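DUF5624 domain-containing protein (PDB 4JX2) is of unknown function but is probably a secreted protein of Legionella pneumophila, built from an unusual combination of alpha helices and beta strands. Local coordinates at residues A115-G120 with I228-L233; P121-L126 with N191-V196; K146-V151 with Y184-A189; D211-N216 with P222-M227; T413-P416 with T421-N424. One frame throughout, in Å; residues are numbered along the deposited sequence.

Contact 1: residues A115-G120 with I228-L233; sequences AISHIG and IGTFML
Ser117 and Thr230 are turned so that their hydroxyls meet: OG of Ser117 lies anti to its own carbonyl carbon (chi1 -63°), and OG1 of Thr230 sits between the backbone N and the carbonyl carbon (chi1 50°). Both CB atoms already face the opposite helix, and Ser117 OG comes within 2.7 Å of Thr230 OG1. The same torsion puts CG2 of Thr230 anti to the carbonyl carbon, where it touches CG2 of Ile116 at 3.8 Å, the two side chains crossing at about a right angle. On the next residue, the Phe231 ring swings back toward Ser117. One face of the ring receives CB of the serine in a CH-pi contact, 4.2 Å from the ring centroid and 24° off the normal, offset toward the rim on the CE1 side.

Small residues suit this place, because the backbones come close: the CA atoms of Ser117 and Thr230 are 5.8 Å apart. Ile182 and Met181 of helix 175-197 pack against Ile116 and Thr230, while Leu37 of the second subunit packs on Ile116.

Both hydroxyls are buried, yet neither depends on the other alone. Ser117 OG also has Met113 O as a partner, and Thr230 OG1, with a single proton to give, has Val226 O and Met227 O within hydrogen-bonding distance. The polar pair can therefore lie in an otherwise apolar interface without going unsatisfied.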
# COMPACT_ATOMS: atom_id res chain seq x y z
N ALA A 115 -19.94 -9.33 16.47
CA ALA A 115 -19.77 -9.98 17.77
C ALA A 115 -19.91 -11.50 17.64
O ALA A 115 -19.12 -12.24 18.21
CB ALA A 115 -20.78 -9.43 18.78
N ILE A 116 -20.90 -11.96 16.86
CA ILE A 116 -21.14 -13.39 16.61
C ILE A 116 -20.01 -13.98 15.70
O ILE A 116 -19.51 -15.06 16.01
CB ILE A 116 -22.59 -13.67 16.06
CG1 ILE A 116 -23.67 -13.20 17.07
CG2 ILE A 116 -22.80 -15.14 15.63
CD1 ILE A 116 -23.68 -13.89 18.51
N SER A 117 -19.61 -13.26 14.62
CA SER A 117 -18.57 -13.66 13.64
C SER A 117 -17.24 -13.92 14.29
O SER A 117 -16.52 -14.84 13.89
CB SER A 117 -18.34 -12.57 12.59
OG SER A 117 -19.46 -12.27 11.77
N HIS A 118 -16.91 -13.07 15.29
CA HIS A 118 -15.67 -13.01 16.03
C HIS A 118 -15.49 -14.09 17.11
O HIS A 118 -14.38 -14.22 17.65
CB HIS A 118 -15.53 -11.62 16.64
CG HIS A 118 -14.99 -10.62 15.66
ND1 HIS A 118 -14.88 -9.29 15.99
CD2 HIS A 118 -14.51 -10.81 14.41
CE1 HIS A 118 -14.33 -8.71 14.93
NE2 HIS A 118 -14.11 -9.58 13.95
N ILE A 119 -16.52 -14.92 17.35
CA ILE A 119 -16.46 -16.02 18.33
C ILE A 119 -15.41 -17.05 17.87
O ILE A 119 -14.59 -17.48 18.70
CB ILE A 119 -17.88 -16.62 18.57
CG1 ILE A 119 -18.70 -15.64 19.44
CG2 ILE A 119 -17.81 -18.03 19.20
CD1 ILE A 119 -20.21 -15.94 19.54
N GLY A 120 -15.38 -17.35 16.56
CA GLY A 120 -14.40 -18.24 15.95
C GLY A 120 -12.97 -17.75 16.18
O GLY A 120 -12.21 -18.43 16.90
N ILE A 228 -19.40 -17.43 7.84
CA ILE A 228 -19.67 -16.94 6.48
C ILE A 228 -21.03 -16.19 6.45
O ILE A 228 -21.08 -15.07 5.96
CB ILE A 228 -19.59 -18.06 5.41
CG1 ILE A 228 -18.22 -18.83 5.44
CG2 ILE A 228 -19.91 -17.53 4.00
CD1 ILE A 228 -16.86 -17.94 5.52
N GLY A 229 -22.07 -16.80 7.03
CA GLY A 229 -23.41 -16.22 7.08
C GLY A 229 -23.45 -14.84 7.68
O GLY A 229 -24.00 -13.90 7.10
N THR A 230 -22.81 -14.68 8.85
CA THR A 230 -22.72 -13.41 9.59
C THR A 230 -21.92 -12.38 8.81
O THR A 230 -22.36 -11.24 8.75
CB THR A 230 -22.13 -13.62 10.98
OG1 THR A 230 -20.92 -14.38 10.87
CG2 THR A 230 -23.08 -14.30 11.91
N PHE A 231 -20.77 -12.77 8.21
CA PHE A 231 -19.96 -11.86 7.40
C PHE A 231 -20.77 -11.35 6.19
O PHE A 231 -20.75 -10.15 5.88
CB PHE A 231 -18.65 -12.54 6.93
CG PHE A 231 -17.53 -12.61 7.94
CD1 PHE A 231 -17.19 -11.50 8.70
CD2 PHE A 231 -16.77 -13.77 8.09
CE1 PHE A 231 -16.12 -11.56 9.62
CE2 PHE A 231 -15.73 -13.84 9.03
CZ PHE A 231 -15.40 -12.72 9.77
N MSE A 232 -21.51 -12.27 5.54
CA MSE A 232 -22.40 -11.99 4.42
C MSE A 232 -23.45 -10.94 4.78
O MSE A 232 -23.74 -10.06 3.97
CB MSE A 232 -23.12 -13.27 3.97
CG MSE A 232 -22.28 -14.18 3.12
SE MSE A 232 -21.90 -13.51 1.34
CE MSE A 232 -20.82 -14.98 0.63
N LEU A 233 -24.04 -11.04 5.98
CA LEU A 233 -25.12 -10.13 6.38
C LEU A 233 -24.59 -8.76 6.68
O LEU A 233 -25.27 -7.78 6.41
CB LEU A 233 -25.91 -10.67 7.57
CG LEU A 233 -26.73 -11.96 7.31
CD1 LEU A 233 -27.20 -12.53 8.61
CD2 LEU A 233 -27.92 -11.71 6.38

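Contact 2: residues P121-L126 with N191-V196; sequences PALMYL and NYMSDV
Leu123 reaches from one helix into the angle between Tyr192 and Met193 on another, and its two methyls divide the work. Its side chain and that of Met193 cross at a slant. CD2 lies 3.7 Å from CE, the terminal methyl of Met193, a selenomethionine in this crystal. CD1 is scarcely farther from that same CE, at 3.8 Å, so the methyl touches both arms of the leucine fork. The bend of the Met193 chain at chi3 (-148°) carries CE across to it, although the side chain sets out in another direction.

Against Tyr192 the geometry is different. Leucine and tyrosine slide past each other in opposite directions, and CD1 of Leu123 meets the ring at its edge, close to the ring plane, 4.0 Å from CD2 of Tyr192. One face of that ring is taken by CG2 of Val196, one turn further along the same helix. A branched leucine suits such a spot because it can touch a flexible chain and a rigid ring together. With the CA atoms of Leu123 and Met193 8.8 Å apart, only side chains bridge the gap.

Helix 205-213 adds Phe212, which stacks on Tyr192 and touches Leu123; helix 136-155 contributes Met141 to Leu123 and Leu144 to Met193.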
# COMPACT_ATOMS: atom_id res chain seq x y z
N PRO A 121 -12.60 -16.53 15.68
CA PRO A 121 -11.24 -16.00 15.93
C PRO A 121 -10.88 -15.90 17.41
O PRO A 121 -9.74 -16.20 17.77
CB PRO A 121 -11.27 -14.62 15.28
CG PRO A 121 -12.29 -14.77 14.18
CD PRO A 121 -13.35 -15.64 14.77
N ALA A 122 -11.85 -15.50 18.27
CA ALA A 122 -11.65 -15.42 19.74
C ALA A 122 -11.19 -16.77 20.30
O ALA A 122 -10.19 -16.82 21.04
CB ALA A 122 -12.94 -14.99 20.42
N LEU A 123 -11.89 -17.86 19.92
CA LEU A 123 -11.57 -19.21 20.37
C LEU A 123 -10.21 -19.67 19.83
O LEU A 123 -9.45 -20.31 20.58
CB LEU A 123 -12.68 -20.20 19.99
CG LEU A 123 -13.91 -20.16 20.90
CD1 LEU A 123 -15.01 -21.02 20.33
CD2 LEU A 123 -13.57 -20.57 22.35
N MSE A 124 -9.88 -19.29 18.57
CA MSE A 124 -8.57 -19.58 17.94
C MSE A 124 -7.43 -18.94 18.75
O MSE A 124 -6.43 -19.59 19.06
CB MSE A 124 -8.54 -19.08 16.49
CG MSE A 124 -9.37 -19.89 15.54
SE MSE A 124 -9.57 -18.92 13.84
CE MSE A 124 -11.42 -19.42 13.40
N TYR A 125 -7.64 -17.66 19.13
CA TYR A 125 -6.71 -16.87 19.94
C TYR A 125 -6.52 -17.50 21.30
O TYR A 125 -5.39 -17.57 21.78
CB TYR A 125 -7.22 -15.42 20.07
CG TYR A 125 -6.90 -14.49 18.91
CD1 TYR A 125 -6.94 -14.94 17.59
CD2 TYR A 125 -6.66 -13.14 19.13
CE1 TYR A 125 -6.68 -14.07 16.52
CE2 TYR A 125 -6.42 -12.26 18.07
CZ TYR A 125 -6.41 -12.74 16.77
OH TYR A 125 -6.16 -11.90 15.72
N LEU A 126 -7.62 -18.00 21.91
CA LEU A 126 -7.58 -18.66 23.23
C LEU A 126 -6.74 -19.95 23.19
O LEU A 126 -5.99 -20.20 24.13
CB LEU A 126 -9.00 -18.93 23.77
CG LEU A 126 -9.79 -17.69 24.22
CD1 LEU A 126 -11.24 -18.02 24.38
CD2 LEU A 126 -9.25 -17.13 25.52
N ASN A 191 -22.10 -24.13 24.69
CA ASN A 191 -21.94 -25.50 25.18
C ASN A 191 -20.57 -26.09 24.82
O ASN A 191 -20.08 -26.95 25.56
CB ASN A 191 -23.05 -26.39 24.71
CG ASN A 191 -24.36 -26.08 25.40
OD1 ASN A 191 -24.43 -26.02 26.64
ND2 ASN A 191 -25.41 -25.91 24.62
N TYR A 192 -19.92 -25.58 23.76
CA TYR A 192 -18.58 -26.04 23.40
C TYR A 192 -17.61 -25.55 24.49
O TYR A 192 -16.84 -26.35 25.04
CB TYR A 192 -18.15 -25.57 21.99
CG TYR A 192 -16.67 -25.76 21.74
CD1 TYR A 192 -16.13 -27.04 21.62
CD2 TYR A 192 -15.80 -24.67 21.69
CE1 TYR A 192 -14.76 -27.23 21.45
CE2 TYR A 192 -14.43 -24.85 21.51
CZ TYR A 192 -13.91 -26.14 21.39
OH TYR A 192 -12.57 -26.35 21.24
N MSE A 193 -17.66 -24.23 24.83
CA MSE A 193 -16.80 -23.63 25.85
C MSE A 193 -17.02 -24.28 27.20
O MSE A 193 -16.05 -24.57 27.91
CB MSE A 193 -17.04 -22.14 25.96
CG MSE A 193 -16.49 -21.39 24.78
SE MSE A 193 -16.88 -19.50 24.87
CE MSE A 193 -16.99 -19.26 22.99
N SER A 194 -18.29 -24.59 27.52
CA SER A 194 -18.67 -25.26 28.75
C SER A 194 -17.95 -26.62 28.88
O SER A 194 -17.38 -26.91 29.94
CB SER A 194 -20.18 -25.44 28.80
OG SER A 194 -20.56 -26.09 30.00
N ASP A 195 -17.94 -27.40 27.77
CA ASP A 195 -17.34 -28.72 27.66
C ASP A 195 -15.83 -28.67 27.82
O ASP A 195 -15.26 -29.58 28.40
CB ASP A 195 -17.71 -29.35 26.31
CG ASP A 195 -19.17 -29.80 26.21
OD1 ASP A 195 -19.84 -29.92 27.27
OD2 ASP A 195 -19.63 -30.06 25.07
N VAL A 196 -15.19 -27.59 27.35
CA VAL A 196 -13.74 -27.38 27.45
C VAL A 196 -13.38 -27.09 28.93
O VAL A 196 -12.46 -27.72 29.48
CB VAL A 196 -13.26 -26.26 26.48
CG1 VAL A 196 -11.88 -25.73 26.88
CG2 VAL A 196 -13.27 -26.74 25.03

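Contact 3: residues K146-V151 with Y184-A189; sequences KDIQAV and YACSMA
Ile148 is the first residue of 146-151 to reach the partner helix, and it does so with both of its branches. CG2, anti to the backbone N, lies against the backbone of Cys186, 3.5 Å from its carbonyl O and 3.8 Å from its CB. The other branch runs further along the partner helix, where CD1 comes to 4.4 Å from CB of Ala189, a loose contact with the smallest side chain of the group. The beta-branched shape of isoleucine suits this place, since it spreads over two residues a turn apart on the opposite helix.

The carbonyl of Ile148 takes part as well, for its O lies 3.8 Å from SG of Cys186, a van der Waals neighbour only. Three residues on, Val151 brings the next point of contact: its CG1, anti to the backbone N (chi1 164°), touches the same sulfur at 3.8 Å. Cys186 therefore fits between Ile148 and Val151, with CB against Ile148 CG2, and SG between Ile148 O and Val151 CG1. A slim apolar side chain is appropriate here, because the CA atoms of Ile148 and Cys186 are 5.8 Å apart. Around them, Ile116 of helix 110-117 touches both Val151 and Cys186, and Leu37 and Phe34 of the second subunit pack on Ile148 and Val151.

The two helical segments run nearly antiparallel, at 152°, with axes 9.2 Å apart at closest approach. Apolar residues spaced three apart on each side, on helices 136-155 and 175-197, are consistent with the packing of antiparallel neighbours in a helical assembly.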
# COMPACT_ATOMS: atom_id res chain seq x y z
N LYS A 146 -19.96 -16.50 29.45
CA LYS A 146 -20.93 -15.69 30.18
C LYS A 146 -21.62 -14.68 29.22
O LYS A 146 -22.84 -14.59 29.19
CB LYS A 146 -20.23 -14.96 31.34
CG LYS A 146 -21.10 -13.95 32.06
CD LYS A 146 -20.37 -13.24 33.21
CE LYS A 146 -19.48 -12.10 32.76
NZ LYS A 146 -18.88 -11.40 33.91
N ASP A 147 -20.82 -13.96 28.43
CA ASP A 147 -21.32 -12.92 27.53
C ASP A 147 -22.13 -13.51 26.34
O ASP A 147 -23.08 -12.86 25.88
CB ASP A 147 -20.17 -12.00 27.07
CG ASP A 147 -19.59 -11.13 28.21
OD1 ASP A 147 -20.34 -10.83 29.19
OD2 ASP A 147 -18.42 -10.72 28.11
N ILE A 148 -21.81 -14.75 25.90
CA ILE A 148 -22.55 -15.47 24.84
C ILE A 148 -23.94 -15.90 25.38
O ILE A 148 -24.92 -15.89 24.63
CB ILE A 148 -21.73 -16.67 24.29
CG1 ILE A 148 -20.62 -16.17 23.37
CG2 ILE A 148 -22.62 -17.70 23.56
CD1 ILE A 148 -19.48 -17.05 23.28
N GLN A 149 -24.01 -16.24 26.67
CA GLN A 149 -25.26 -16.64 27.32
C GLN A 149 -26.19 -15.43 27.41
O GLN A 149 -27.37 -15.55 27.10
CB GLN A 149 -24.99 -17.27 28.69
CG GLN A 149 -26.23 -17.86 29.36
CD GLN A 149 -25.86 -18.67 30.58
OE1 GLN A 149 -24.93 -18.33 31.34
NE2 GLN A 149 -26.57 -19.78 30.78
N ALA A 150 -25.64 -14.25 27.76
CA ALA A 150 -26.39 -12.99 27.82
C ALA A 150 -26.95 -12.64 26.43
O ALA A 150 -28.13 -12.30 26.33
CB ALA A 150 -25.50 -11.86 28.33
N VAL A 151 -26.14 -12.81 25.35
CA VAL A 151 -26.57 -12.54 23.97
C VAL A 151 -27.68 -13.49 23.56
O VAL A 151 -28.66 -13.01 22.98
CB VAL A 151 -25.41 -12.57 22.95
CG1 VAL A 151 -25.92 -12.68 21.51
CG2 VAL A 151 -24.52 -11.33 23.12
N TYR A 184 -28.69 -20.71 17.50
CA TYR A 184 -27.87 -21.89 17.20
C TYR A 184 -26.38 -21.64 17.51
O TYR A 184 -25.72 -22.50 18.12
CB TYR A 184 -28.03 -22.29 15.71
CG TYR A 184 -27.13 -23.43 15.29
CD1 TYR A 184 -27.43 -24.74 15.65
CD2 TYR A 184 -25.97 -23.20 14.55
CE1 TYR A 184 -26.60 -25.80 15.27
CE2 TYR A 184 -25.13 -24.25 14.17
CZ TYR A 184 -25.46 -25.55 14.52
OH TYR A 184 -24.64 -26.59 14.17
N ALA A 185 -25.86 -20.47 17.07
CA ALA A 185 -24.48 -20.05 17.25
C ALA A 185 -24.15 -19.92 18.73
O ALA A 185 -23.14 -20.49 19.17
CB ALA A 185 -24.24 -18.74 16.54
N CYS A 186 -25.00 -19.24 19.51
CA CYS A 186 -24.81 -19.07 20.96
C CYS A 186 -24.83 -20.42 21.66
O CYS A 186 -23.95 -20.70 22.48
CB CYS A 186 -25.84 -18.12 21.55
SG CYS A 186 -25.69 -16.41 20.97
N SER A 187 -25.80 -21.26 21.31
CA SER A 187 -25.97 -22.60 21.89
C SER A 187 -24.74 -23.49 21.59
O SER A 187 -24.21 -24.13 22.49
CB SER A 187 -27.26 -23.22 21.35
OG SER A 187 -27.51 -24.48 21.95
N MSE A 188 -24.27 -23.49 20.33
CA MSE A 188 -23.12 -24.27 19.90
C MSE A 188 -21.84 -23.82 20.62
O MSE A 188 -21.22 -24.63 21.31
CB MSE A 188 -22.97 -24.16 18.38
CG MSE A 188 -21.78 -24.91 17.85
SE MSE A 188 -21.81 -24.88 15.92
CE MSE A 188 -20.65 -26.38 15.58
N ALA A 189 -21.46 -22.54 20.47
CA ALA A 189 -20.26 -21.94 21.07
C ALA A 189 -20.29 -21.99 22.59
O ALA A 189 -19.26 -22.28 23.20
CB ALA A 189 -20.12 -20.50 20.61

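Contact 4: residues D211-N216 with P222-M227; sequences DFLNGN and PYNNVM
Phe212 lays its ring beside that of Tyr223, the two planes 24° apart and the centroids separated by 4.7 Å. The rings are slid so far that they barely overlap. Instead, CZ of Phe212 sits over the CG end of the tyrosine ring, while CB of Tyr223 stands over the phenylalanine face, 3.9 Å from its centroid, in a CH-pi contact. Tyr223 thus lies between Phe212 CZ on one face and Val226 CG1 on the other, which limits its rotation, and its hydroxyl is hydrogen-bonded to Ile116 O.

Nearby, Leu213 extends CD2 to CE of Met227, a selenomethionine, at 3.6 Å. Its carbonyl makes the polar link: Asn224 N donates to Leu213 O over 3.1 Å, nearly straight at 165°, in the carbonyl plane and on a lone pair. Gly215, with phi at 100°, turns the chain out of the helix as only glycine does easily, and Asn216 ND2 reaches back to Asp211 O at 2.9 Å.

The end of helix 205-213 thus supplies a carbonyl to an N-H in the first turn of helix 223-247. These backbone groups probably lack partners in their own helices and pair with each other, while aromatic and apolar side chains seal the join.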
# COMPACT_ATOMS: atom_id res chain seq x y z
N ASP A 211 -13.76 -30.26 16.86
CA ASP A 211 -14.89 -30.29 17.81
C ASP A 211 -15.89 -29.17 17.65
O ASP A 211 -17.05 -29.32 18.06
CB ASP A 211 -14.39 -30.29 19.27
CG ASP A 211 -13.47 -31.43 19.64
OD1 ASP A 211 -13.54 -32.49 18.99
OD2 ASP A 211 -12.72 -31.28 20.63
N PHE A 212 -15.47 -28.03 17.08
CA PHE A 212 -16.33 -26.86 17.00
C PHE A 212 -16.46 -26.24 15.58
O PHE A 212 -17.56 -26.20 15.04
CB PHE A 212 -15.83 -25.80 18.01
CG PHE A 212 -16.52 -24.47 17.93
CD1 PHE A 212 -17.87 -24.33 18.28
CD2 PHE A 212 -15.84 -23.34 17.51
CE1 PHE A 212 -18.50 -23.09 18.21
CE2 PHE A 212 -16.48 -22.10 17.43
CZ PHE A 212 -17.79 -21.98 17.83
N LEU A 213 -15.35 -25.75 15.00
CA LEU A 213 -15.40 -25.08 13.70
C LEU A 213 -16.03 -25.95 12.60
O LEU A 213 -16.82 -25.44 11.82
CB LEU A 213 -14.00 -24.59 13.28
CG LEU A 213 -13.34 -23.56 14.19
CD1 LEU A 213 -11.92 -23.27 13.75
CD2 LEU A 213 -14.17 -22.29 14.30
N ASN A 214 -15.72 -27.25 12.58
CA ASN A 214 -16.23 -28.20 11.57
C ASN A 214 -17.60 -28.78 11.91
O ASN A 214 -18.22 -29.43 11.06
CB ASN A 214 -15.23 -29.35 11.38
CG ASN A 214 -13.96 -28.93 10.70
OD1 ASN A 214 -12.95 -29.63 10.77
ND2 ASN A 214 -13.99 -27.79 10.00
N GLY A 215 -18.04 -28.55 13.14
CA GLY A 215 -19.30 -29.08 13.63
C GLY A 215 -19.05 -30.32 14.47
O GLY A 215 -17.92 -30.84 14.54
N ASN A 216 -20.12 -30.77 15.12
CA ASN A 216 -20.12 -31.93 15.99
C ASN A 216 -21.50 -32.60 15.93
O ASN A 216 -22.41 -32.04 15.31
CB ASN A 216 -19.72 -31.53 17.42
CG ASN A 216 -20.59 -30.48 18.06
OD1 ASN A 216 -21.78 -30.69 18.32
ND2 ASN A 216 -19.98 -29.35 18.40
N PRO A 222 -21.49 -26.65 10.72
CA PRO A 222 -20.22 -26.10 11.24
C PRO A 222 -20.33 -24.65 11.68
O PRO A 222 -21.12 -23.89 11.09
CB PRO A 222 -19.28 -26.19 10.02
CG PRO A 222 -19.87 -27.24 9.16
CD PRO A 222 -21.35 -27.18 9.35
N TYR A 223 -19.52 -24.22 12.68
CA TYR A 223 -19.47 -22.80 13.06
C TYR A 223 -18.88 -21.99 11.90
O TYR A 223 -19.18 -20.80 11.77
CB TYR A 223 -18.70 -22.54 14.36
CG TYR A 223 -19.12 -21.22 14.95
CD1 TYR A 223 -20.30 -21.10 15.68
CD2 TYR A 223 -18.38 -20.06 14.70
CE1 TYR A 223 -20.73 -19.86 16.17
CE2 TYR A 223 -18.80 -18.81 15.18
CZ TYR A 223 -19.98 -18.72 15.91
OH TYR A 223 -20.40 -17.51 16.40
N ASN A 224 -18.07 -22.66 11.03
CA ASN A 224 -17.52 -22.11 9.80
C ASN A 224 -18.64 -21.47 8.96
O ASN A 224 -18.46 -20.38 8.44
CB ASN A 224 -16.83 -23.22 9.01
CG ASN A 224 -15.48 -23.71 9.47
OD1 ASN A 224 -14.65 -23.01 10.04
ND2 ASN A 224 -15.16 -24.93 9.11
N ASN A 225 -19.83 -22.14 8.86
CA ASN A 225 -21.00 -21.64 8.12
C ASN A 225 -21.60 -20.39 8.81
O ASN A 225 -22.02 -19.46 8.12
CB ASN A 225 -22.05 -22.72 8.00
CG ASN A 225 -21.72 -23.86 7.06
OD1 ASN A 225 -20.60 -24.41 7.04
ND2 ASN A 225 -22.73 -24.31 6.33
N VAL A 226 -21.60 -20.36 10.15
CA VAL A 226 -22.09 -19.21 10.91
C VAL A 226 -21.17 -18.02 10.61
O VAL A 226 -21.66 -16.91 10.40
CB VAL A 226 -22.21 -19.51 12.44
CG1 VAL A 226 -22.42 -18.24 13.26
CG2 VAL A 226 -23.34 -20.48 12.70
N MSE A 227 -19.84 -18.25 10.54
CA MSE A 227 -18.89 -17.19 10.24
C MSE A 227 -19.13 -16.60 8.86
O MSE A 227 -19.14 -15.38 8.76
CB MSE A 227 -17.46 -17.67 10.37
CG MSE A 227 -17.05 -17.74 11.82
SE MSE A 227 -15.19 -18.05 12.04
CE MSE A 227 -15.10 -20.02 11.60

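Contact 5: residues T413-P416 with T421-N424; sequences TGFP and TYPN
A T-shaped (edge-to-face) aromatic pair closes the irregular loop that follows helix 386-398, where 413-416 and 421-424 face each other with no regular strand in either. Phe415 points its edge at the face of Tyr422. The planes stand at 81°, with 5.0 Å between centroids. The Phe415 edge lies off the centre of the tyrosine face: CE1 and CZ of Phe415 approach the rim of the tyrosine on its CD2 and CE2 side, with Phe415 CE1 3.4 Å from Tyr422 CE2. Such an arrangement lets the slightly positive ring hydrogens of one aromatic meet the electron-rich face of the other.

With CG anti to the carbonyl carbon, the Phe415 side chain extends across to 421-424. Phenylalanine suits the place because its flat apolar ring offers an edge to Tyr422 and a face to the Thr421 backbone. Tyrosine suits the buried position, because its hydroxyl is hydrogen-bonded to Gly410 O while the ring packs on Met181 and Val226 of two neighbouring helices. Just before Phe415, Gly414 O takes a weak hydrogen bond from Asn225 ND2, which ties the loop to helix 223-247.

One face of Phe415 is used too. CB of Thr421 points away, and CA is what meets the ring, 3.8 Å from the Phe415 ring centroid and 14° off the normal, as a CH-pi contact.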
# COMPACT_ATOMS: atom_id res chain seq x y z
N THR A 413 -28.06 -20.85 1.77
CA THR A 413 -27.42 -21.96 1.08
C THR A 413 -26.13 -22.40 1.81
O THR A 413 -25.62 -21.67 2.66
CB THR A 413 -27.17 -21.51 -0.37
OG1 THR A 413 -27.14 -22.64 -1.24
CG2 THR A 413 -25.98 -20.58 -0.54
N GLY A 414 -25.63 -23.59 1.48
CA GLY A 414 -24.39 -24.13 2.04
C GLY A 414 -24.52 -25.06 3.24
O GLY A 414 -23.52 -25.36 3.89
N PHE A 415 -25.73 -25.54 3.50
CA PHE A 415 -25.98 -26.40 4.65
C PHE A 415 -25.52 -27.83 4.42
O PHE A 415 -25.60 -28.31 3.29
CB PHE A 415 -27.47 -26.38 5.01
CG PHE A 415 -27.87 -25.03 5.54
CD1 PHE A 415 -27.54 -24.65 6.84
CD2 PHE A 415 -28.52 -24.11 4.73
CE1 PHE A 415 -27.88 -23.39 7.33
CE2 PHE A 415 -28.86 -22.85 5.21
CZ PHE A 415 -28.53 -22.49 6.50
N PRO A 416 -25.04 -28.55 5.48
CA PRO A 416 -24.64 -29.95 5.29
C PRO A 416 -25.77 -30.79 4.70
O PRO A 416 -26.94 -30.50 4.94
CB PRO A 416 -24.28 -30.42 6.71
CG PRO A 416 -23.98 -29.20 7.47
CD PRO A 416 -24.87 -28.14 6.90
N THR A 421 -31.85 -25.49 6.86
CA THR A 421 -31.67 -24.20 7.54
C THR A 421 -31.17 -24.44 8.97
O THR A 421 -31.01 -25.59 9.38
CB THR A 421 -32.99 -23.39 7.49
OG1 THR A 421 -32.75 -22.04 7.89
CG2 THR A 421 -34.10 -24.01 8.33
N TYR A 422 -30.96 -23.37 9.73
CA TYR A 422 -30.57 -23.45 11.14
C TYR A 422 -31.75 -23.89 12.01
O TYR A 422 -32.86 -23.40 11.79
CB TYR A 422 -30.04 -22.10 11.63
CG TYR A 422 -28.74 -21.70 10.99
CD1 TYR A 422 -27.52 -22.15 11.51
CD2 TYR A 422 -28.71 -20.91 9.85
CE1 TYR A 422 -26.31 -21.81 10.91
CE2 TYR A 422 -27.51 -20.56 9.24
CZ TYR A 422 -26.31 -21.02 9.77
OH TYR A 422 -25.12 -20.68 9.17
N PRO A 423 -31.53 -24.79 13.01
CA PRO A 423 -32.63 -25.22 13.89
C PRO A 423 -33.24 -24.09 14.72
O PRO A 423 -32.54 -23.12 15.03
CB PRO A 423 -31.96 -26.24 14.82
CG PRO A 423 -30.77 -26.69 14.08
CD PRO A 423 -30.27 -25.46 13.40
N ASN A 424 -34.52 -24.23 15.11
CA ASN A 424 -35.30 -23.26 15.89
C ASN A 424 -35.13 -23.47 17.41
O ASN A 424 -34.79 -22.51 18.11
CB ASN A 424 -36.79 -23.30 15.51
CG ASN A 424 -37.41 -24.68 15.54
OD1 ASN A 424 -36.82 -25.69 15.11
ND2 ASN A 424 -38.61 -24.77 16.07

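Overall arrangement
Contacts 1 to 4 are buried joins within one group of helices, whereas contact 5 is a partly buried loop that leans on its flank. Helix 175-197 serves contacts 2 and 3, helix 119-131 serves contacts 1 and 2, and helix 223-247 serves contacts 1 and 4. The chemistry follows the place: contacts 2 and 3 rest on apolar side chains with no hydrogen bond across them, contact 1 buries hydroxyls, and contact 4 adds a backbone hydrogen bond where one helix gives way to the next. Contact 5 relies on aromatic rings, touching contact 3 through Tyr422 and Pro423 and contact 4 through Gly414, Pro416 and Tyr422. The second subunit reaches all four helical contacts, but not contact 5.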